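Local coordinates for protein proline dehydrogenase (Bradyrhizobium japonicum USDA 110, PDB 3HAZ) that probably oxidises proline to glutamate in two steps, joining an FAD-dependent proline dehydrogenase and an NAD-dependent aldehyde dehydrogenase in one chain, at residues D846-R851 with G881-E886; S785-A790 with P872-L877. All blocks are in the same frame, centred on the assembly; numbering follows the deposited sequence.

Interaction 1: D846-R851 with G881-E886. With NAD (nicotinamide-adenine-dinucleotide), chain D.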
loop_
_atom_site.group_PDB
_atom_site.type_symbol
_atom_site.label_atom_id
_atom_site.label_comp_id
_atom_site.label_asym_id
_atom_site.label_seq_id
_atom_site.Cartn_x
_atom_site.Cartn_y
_atom_site.Cartn_z
ATOM N N ASP A 846 -1.242 56.734 32.373
ATOM C CA ASP A 846 -0.659 57.558 33.421
ATOM C C ASP A 846 -1.563 57.615 34.646
ATOM O O ASP A 846 -1.084 57.678 35.778
ATOM C CB ASP A 846 -0.364 58.966 32.899
ATOM C CG ASP A 846 0.884 59.015 32.036
ATOM O OD1 ASP A 846 1.593 57.988 31.958
ATOM O OD2 ASP A 846 1.160 60.078 31.440
ATOM N N ALA A 847 -2.872 57.590 34.416
ATOM C CA ALA A 847 -3.834 57.605 35.513
ATOM C C ALA A 847 -3.745 56.321 36.337
ATOM O O ALA A 847 -3.757 56.368 37.566
ATOM C CB ALA A 847 -5.252 57.807 34.983
ATOM N N HIS A 848 -3.658 55.178 35.658
ATOM C CA HIS A 848 -3.500 53.893 36.340
ATOM C C HIS A 848 -2.186 53.821 37.117
ATOM O O HIS A 848 -2.131 53.290 38.232
ATOM C CB HIS A 848 -3.562 52.734 35.338
ATOM C CG HIS A 848 -3.384 51.387 35.965
ATOM N ND1 HIS A 848 -4.399 50.737 36.632
ATOM C CD2 HIS A 848 -2.309 50.564 36.024
ATOM C CE1 HIS A 848 -3.957 49.575 37.082
ATOM N NE2 HIS A 848 -2.693 49.444 36.722
ATOM N N ILE A 849 -1.125 54.345 36.515
ATOM C CA ILE A 849 0.176 54.386 37.169
ATOM C C ILE A 849 0.119 55.232 38.444
ATOM O O ILE A 849 0.608 54.816 39.497
ATOM C CB ILE A 849 1.265 54.906 36.213
ATOM C CG1 ILE A 849 1.681 53.785 35.252
ATOM C CG2 ILE A 849 2.473 55.426 36.999
ATOM C CD1 ILE A 849 2.390 54.255 34.000
ATOM N N ALA A 850 -0.495 56.409 38.353
ATOM C CA ALA A 850 -0.644 57.277 39.519
ATOM C C ALA A 850 -1.396 56.557 40.638
ATOM O O ALA A 850 -0.987 56.591 41.798
ATOM C CB ALA A 850 -1.362 58.566 39.139
ATOM N N ARG A 851 -2.492 55.897 40.277
ATOM C CA ARG A 851 -3.298 55.157 41.238
ATOM C C ARG A 851 -2.518 54.008 41.879
ATOM O O ARG A 851 -2.590 53.793 43.090
ATOM C CB ARG A 851 -4.559 54.622 40.557
ATOM C CG ARG A 851 -5.479 53.827 41.469
ATOM N N GLY A 881 -6.865 40.609 43.267
ATOM C CA GLY A 881 -8.110 41.352 43.239
ATOM C C GLY A 881 -7.924 42.850 43.060
ATOM O O GLY A 881 -8.853 43.545 42.662
ATOM N N GLN A 882 -6.728 43.354 43.347
ATOM C CA GLN A 882 -6.456 44.779 43.164
ATOM C C GLN A 882 -6.385 45.165 41.690
ATOM O O GLN A 882 -6.539 46.334 41.347
ATOM C CB GLN A 882 -5.160 45.194 43.860
ATOM C CG GLN A 882 -5.162 45.022 45.361
ATOM C CD GLN A 882 -3.824 45.379 45.972
ATOM O OE1 GLN A 882 -3.055 44.503 46.362
ATOM N NE2 GLN A 882 -3.529 46.671 46.040
ATOM N N LEU A 883 -6.131 44.188 40.823
ATOM C CA LEU A 883 -6.129 44.436 39.382
ATOM C C LEU A 883 -7.478 44.043 38.797
ATOM O O LEU A 883 -7.824 42.863 38.762
ATOM C CB LEU A 883 -5.003 43.658 38.694
ATOM C CG LEU A 883 -4.848 43.872 37.185
ATOM C CD1 LEU A 883 -4.578 45.337 36.894
ATOM C CD2 LEU A 883 -3.731 42.991 36.606
ATOM N N THR A 884 -8.245 45.028 38.342
ATOM C CA THR A 884 -9.609 44.768 37.889
ATOM C C THR A 884 -9.881 45.136 36.431
ATOM O O THR A 884 -10.977 44.896 35.925
ATOM C CB THR A 884 -10.648 45.495 38.769
ATOM O OG1 THR A 884 -10.293 46.879 38.885
ATOM C CG2 THR A 884 -10.703 44.865 40.153
ATOM N N GLU A 885 -8.899 45.720 35.757
ATOM C CA GLU A 885 -9.100 46.100 34.365
ATOM C C GLU A 885 -7.912 45.702 33.510
ATOM O O GLU A 885 -6.802 45.527 34.014
ATOM C CB GLU A 885 -9.305 47.609 34.240
ATOM C CG GLU A 885 -9.696 48.306 35.524
ATOM C CD GLU A 885 -9.160 49.726 35.587
ATOM O OE1 GLU A 885 -9.349 50.474 34.601
ATOM O OE2 GLU A 885 -8.543 50.087 36.617
ATOM N N GLU A 886 -8.154 45.557 32.213
ATOM C CA GLU A 886 -7.069 45.454 31.256
ATOM C C GLU A 886 -6.482 46.850 31.062
ATOM O O GLU A 886 -7.173 47.765 30.617
ATOM C CB GLU A 886 -7.583 44.914 29.922
ATOM C CG GLU A 886 -6.496 44.710 28.861
ATOM C CD GLU A 886 -7.070 44.503 27.461
ATOM O OE1 GLU A 886 -8.020 45.229 27.100
ATOM O OE2 GLU A 886 -6.575 43.621 26.725
HETATM P PA NAD D . -11.936 49.559 20.607
HETATM O O1A NAD D . -13.179 48.771 21.331
HETATM O O2A NAD D . -11.674 50.826 21.309
HETATM O O5B NAD D . -12.389 49.859 19.029
HETATM C C5B NAD D . -11.855 49.047 17.992
HETATM C C4B NAD D . -12.668 49.186 16.695
HETATM O O4B NAD D . -14.135 49.232 16.875
HETATM C C3B NAD D . -12.399 50.508 15.867
HETATM O O3B NAD D . -12.135 50.432 14.499
HETATM C C2B NAD D . -13.500 51.421 16.396
HETATM O O2B NAD D . -13.667 52.712 15.853
HETATM C C1B NAD D . -14.628 50.483 16.405
HETATM N N9A NAD D . -15.717 50.956 17.273
HETATM C C8A NAD D . -15.618 51.776 18.351
HETATM N N7A NAD D . -16.928 51.954 18.886
HETATM C C5A NAD D . -17.829 51.208 18.092
HETATM C C6A NAD D . -19.206 51.030 18.162
HETATM N N6A NAD D . -19.965 51.686 19.215
HETATM N N1A NAD D . -19.838 50.243 17.254
HETATM C C2A NAD D . -19.111 49.620 16.254
HETATM N N3A NAD D . -17.756 49.794 16.182
HETATM C C4A NAD D . -17.114 50.592 17.105
HETATM O O3 NAD D . -10.567 48.590 20.564
HETATM P PN NAD D . -9.076 49.280 20.249
HETATM O O1N NAD D . -8.853 50.582 21.264
HETATM O O2N NAD D . -9.012 49.710 18.850
HETATM O O5D NAD D . -7.866 48.165 20.526
HETATM C C5D NAD D . -7.567 47.767 21.857
HETATM C C4D NAD D . -8.417 46.569 22.327
HETATM O O4D NAD D . -8.662 45.490 21.324
HETATM C C3D NAD D . -8.037 45.782 23.655
HETATM O O3D NAD D . -8.975 45.700 24.700
HETATM C C2D NAD D . -7.483 44.476 23.043
HETATM O O2D NAD D . -7.046 43.409 23.862
HETATM C C1D NAD D . -8.439 44.242 21.946
HETATM N N1N NAD D . -7.814 43.331 20.978
HETATM C C2N NAD D . -8.044 41.947 21.089
HETATM C C3N NAD D . -7.412 41.033 20.142
HETATM C C7N NAD D . -7.672 39.521 20.257
HETATM O O7N NAD D . -7.339 38.809 19.378
HETATM N N7N NAD D . -8.444 38.998 21.366
HETATM C C4N NAD D . -6.528 41.565 19.075
HETATM C C5N NAD D . -6.303 42.940 18.965
HETATM C C6N NAD D . -6.945 43.869 19.921
#

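Interaction 2: S785-A790 with P872-L877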
loop_
_atom_site.group_PDB
_atom_site.type_symbol
_atom_site.label_atom_id
_atom_site.label_comp_id
_atom_site.label_asym_id
_atom_site.label_seq_id
_atom_site.Cartn_x
_atom_site.Cartn_y
_atom_site.Cartn_z
ATOM N N SER A 785 6.816 39.562 27.172
ATOM C CA SER A 785 5.361 39.468 27.231
ATOM C C SER A 785 4.671 40.742 27.727
ATOM O O SER A 785 3.568 41.065 27.286
ATOM C CB SER A 785 4.941 38.276 28.102
ATOM O OG SER A 785 5.481 37.066 27.597
ATOM N N ALA A 786 5.301 41.467 28.644
ATOM C CA ALA A 786 4.630 42.614 29.259
ATOM C C ALA A 786 4.981 43.967 28.638
ATOM O O ALA A 786 4.167 44.909 28.661
ATOM C CB ALA A 786 4.903 42.637 30.762
ATOM N N PHE A 787 6.185 44.074 28.086
ATOM C CA PHE A 787 6.709 45.378 27.677
ATOM C C PHE A 787 6.959 45.516 26.179
ATOM O O PHE A 787 7.021 46.630 25.665
ATOM C CB PHE A 787 7.987 45.718 28.461
ATOM C CG PHE A 787 7.823 45.636 29.946
ATOM C CD1 PHE A 787 6.709 46.188 30.564
ATOM C CD2 PHE A 787 8.785 45.015 30.735
ATOM C CE1 PHE A 787 6.552 46.118 31.941
ATOM C CE2 PHE A 787 8.633 44.943 32.113
ATOM C CZ PHE A 787 7.509 45.501 32.715
ATOM N N ARG A 788 7.103 44.389 25.483
ATOM C CA ARG A 788 7.218 44.395 24.023
ATOM C C ARG A 788 6.029 45.121 23.406
ATOM O O ARG A 788 4.894 44.945 23.845
ATOM C CB ARG A 788 7.290 42.964 23.484
ATOM C CG ARG A 788 7.135 42.832 21.977
ATOM C CD ARG A 788 8.456 43.010 21.257
ATOM N NE ARG A 788 9.480 42.112 21.784
ATOM C CZ ARG A 788 9.851 40.973 21.208
ATOM N NH1 ARG A 788 9.288 40.587 20.070
ATOM N NH2 ARG A 788 10.795 40.223 21.766
ATOM N N SER A 789 6.297 45.935 22.390
ATOM C CA SER A 789 5.261 46.738 21.747
ATOM C C SER A 789 4.578 47.656 22.756
ATOM O O SER A 789 3.389 47.944 22.631
ATOM C CB SER A 789 4.215 45.842 21.073
ATOM O OG SER A 789 4.827 44.902 20.214
ATOM N N ALA A 790 5.333 48.107 23.756
ATOM C CA ALA A 790 4.790 48.961 24.813
ATOM C C ALA A 790 3.559 48.340 25.467
ATOM O O ALA A 790 2.654 49.046 25.903
ATOM C CB ALA A 790 4.469 50.361 24.275
ATOM N N PRO A 872 8.169 51.111 30.873
ATOM C CA PRO A 872 7.798 49.935 31.664
ATOM C C PRO A 872 7.641 50.276 33.147
ATOM O O PRO A 872 8.427 51.032 33.723
ATOM C CB PRO A 872 8.983 48.983 31.449
ATOM C CG PRO A 872 9.508 49.363 30.099
ATOM C CD PRO A 872 9.359 50.861 30.039
ATOM N N HIS A 873 6.597 49.733 33.753
ATOM C CA HIS A 873 6.365 49.906 35.172
ATOM C C HIS A 873 6.110 48.539 35.777
ATOM O O HIS A 873 5.486 47.685 35.152
ATOM C CB HIS A 873 5.158 50.818 35.421
ATOM C CG HIS A 873 5.464 52.280 35.313
ATOM N ND1 HIS A 873 5.667 52.913 34.106
ATOM C CD2 HIS A 873 5.578 53.239 36.263
ATOM C CE1 HIS A 873 5.905 54.195 34.316
ATOM N NE2 HIS A 873 5.859 54.419 35.617
ATOM N N ILE A 874 6.595 48.330 36.994
ATOM C CA ILE A 874 6.306 47.103 37.706
ATOM C C ILE A 874 5.753 47.438 39.078
ATOM O O ILE A 874 6.411 48.108 39.877
ATOM C CB ILE A 874 7.560 46.226 37.873
ATOM C CG1 ILE A 874 8.181 45.923 36.505
ATOM C CG2 ILE A 874 7.200 44.946 38.611
ATOM C CD1 ILE A 874 9.612 45.413 36.579
ATOM N N PHE A 875 4.535 46.978 39.339
ATOM C CA PHE A 875 3.933 47.121 40.654
ATOM C C PHE A 875 3.717 45.742 41.241
ATOM O O PHE A 875 3.428 44.784 40.517
ATOM C CB PHE A 875 2.586 47.848 40.574
ATOM C CG PHE A 875 2.691 49.270 40.127
ATOM C CD1 PHE A 875 2.422 49.616 38.812
ATOM C CD2 PHE A 875 3.060 50.264 41.018
ATOM C CE1 PHE A 875 2.526 50.928 38.398
ATOM C CE2 PHE A 875 3.161 51.575 40.609
ATOM C CZ PHE A 875 2.891 51.908 39.299
ATOM N N GLU A 876 3.860 45.642 42.555
ATOM C CA GLU A 876 3.502 44.417 43.253
ATOM C C GLU A 876 2.227 44.656 44.047
ATOM O O GLU A 876 2.125 45.615 44.813
ATOM C CB GLU A 876 4.634 43.935 44.173
ATOM C CG GLU A 876 4.226 42.773 45.077
ATOM C CD GLU A 876 5.403 42.126 45.794
ATOM O OE1 GLU A 876 6.556 42.550 45.572
ATOM O OE2 GLU A 876 5.172 41.181 46.573
ATOM N N LEU A 877 1.256 43.782 43.836
ATOM C CA LEU A 877 -0.025 43.843 44.513
ATOM C C LEU A 877 0.020 42.946 45.735
ATOM O O LEU A 877 0.727 41.938 45.746
ATOM C CB LEU A 877 -1.116 43.316 43.577
ATOM C CG LEU A 877 -1.809 44.213 42.549
ATOM C CD1 LEU A 877 -0.952 45.413 42.151
ATOM C CD2 LEU A 877 -2.247 43.373 41.322
#

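Interaction 1: D846-R851 with G881-E886
Beside the NAD pocket of the aldehyde dehydrogenase module, H848 on helix 839-855 meets L883 and E885 of the loop leading to the cofactor ligand E886. The helix and loop stay well apart, the H848 and E885 CA atoms lying 9.8 Å from each other, and long side chains span the distance. The CB of H848 points toward the loop, and a chi1 of 179° sets CG trans to the backbone N, which carries the imidazole to L883 and E885. There CE1 lies 4.3 Å from L883 CD1, an apolar approach oblique to the ring. The E885 chain, bent at chi2, runs alongside the imidazole in the reverse sense, with carboxylate and ring planes 76° apart. H848 ND1 and E885 OE2, 4.2 Å apart, are too distant for a bond, though the carboxylate may still influence the imidazole. The other ring nitrogen of H848, NE2, is hydrogen-bonded to NE2 of H893 on strand 891-897. E886 makes no contact with the helix segment; its chain, extended beyond CG, presents both carboxylate oxygens to the nicotinamide ribose. OE1 accepts a hydrogen bond from NAD O3D at 2.6 Å, and OE2 accepts one from O2D at 2.9 Å. OE2 also bonds G763 N, which is likely to limit the carboxylate's rotation. With an alanine here, both ribose hydroxyls would probably lose their carboxylate acceptor, leaving the nicotinamide half of the cofactor freer to shift and G763 N without this mate. The chemistry therefore differs along the loop: a paired, directional grip holds the ribose diol at E886, whereas E885 and H848 merely pass close to one another, and the carboxylate may favour protonation of the imidazole.

Interaction 2: S785-A790 with P872-L877
F787, in the last turn of helix 775-787, is laid against P872 and the start of strand 873-876 inside the mixed alpha/beta domain of the aldehyde dehydrogenase family. Its phenyl ring is sandwiched: the CB of the preceding residue, A786, covers one face toward the rim, while P872 CB sits over the centre of the opposite face. This is a CH-pi contact, with P872 CB 3.7 Å from the ring centroid and only 9° off the ring normal. P872 CG lies 4.1 Å from F787 CG, at the ring's attached end. With CG anti to the carbonyl carbon (chi1 -54°), the F787 side chain leaves the helix end in the direction of the strand, and its far edge meets the next two residues. H873 contributes backbone rather than imidazole: its O lies near the ring plane, 3.7 Å from F787 CE1, while its CB points away and its ND1 is bonded to A871 O. I874 crosses F787 at about a right angle. The surroundings are apolar as well, because helix 804-819 brings A818 onto F787 and V814 and A815 onto I874. The helix end and the strand start are thus joined by buried packing around a single ring, whose outermost carbon, CZ, meets I874 CG1 at 3.9 Å.

In the fold
Interaction 2 is wholly buried, whereas interaction 1 is partly open and its loop runs on to the cofactor. They are neighbours, with centres 12 Å apart, and their segments alternate along the chain. Helix 839-855 and strand 873-876 connect them: I849 bridges from the helix to the strand, its CD1 reaching H873 CE1 at 3.5 Å, and its O lies near F875 CZ. Further along segment 872-877, L877 CD2 packs on L883 CB at 3.8 Å. Chemistry follows place, since the interior contact is ring and aliphatic packing, while the outer one mixes imidazole, carboxylate and ribose hydroxyls.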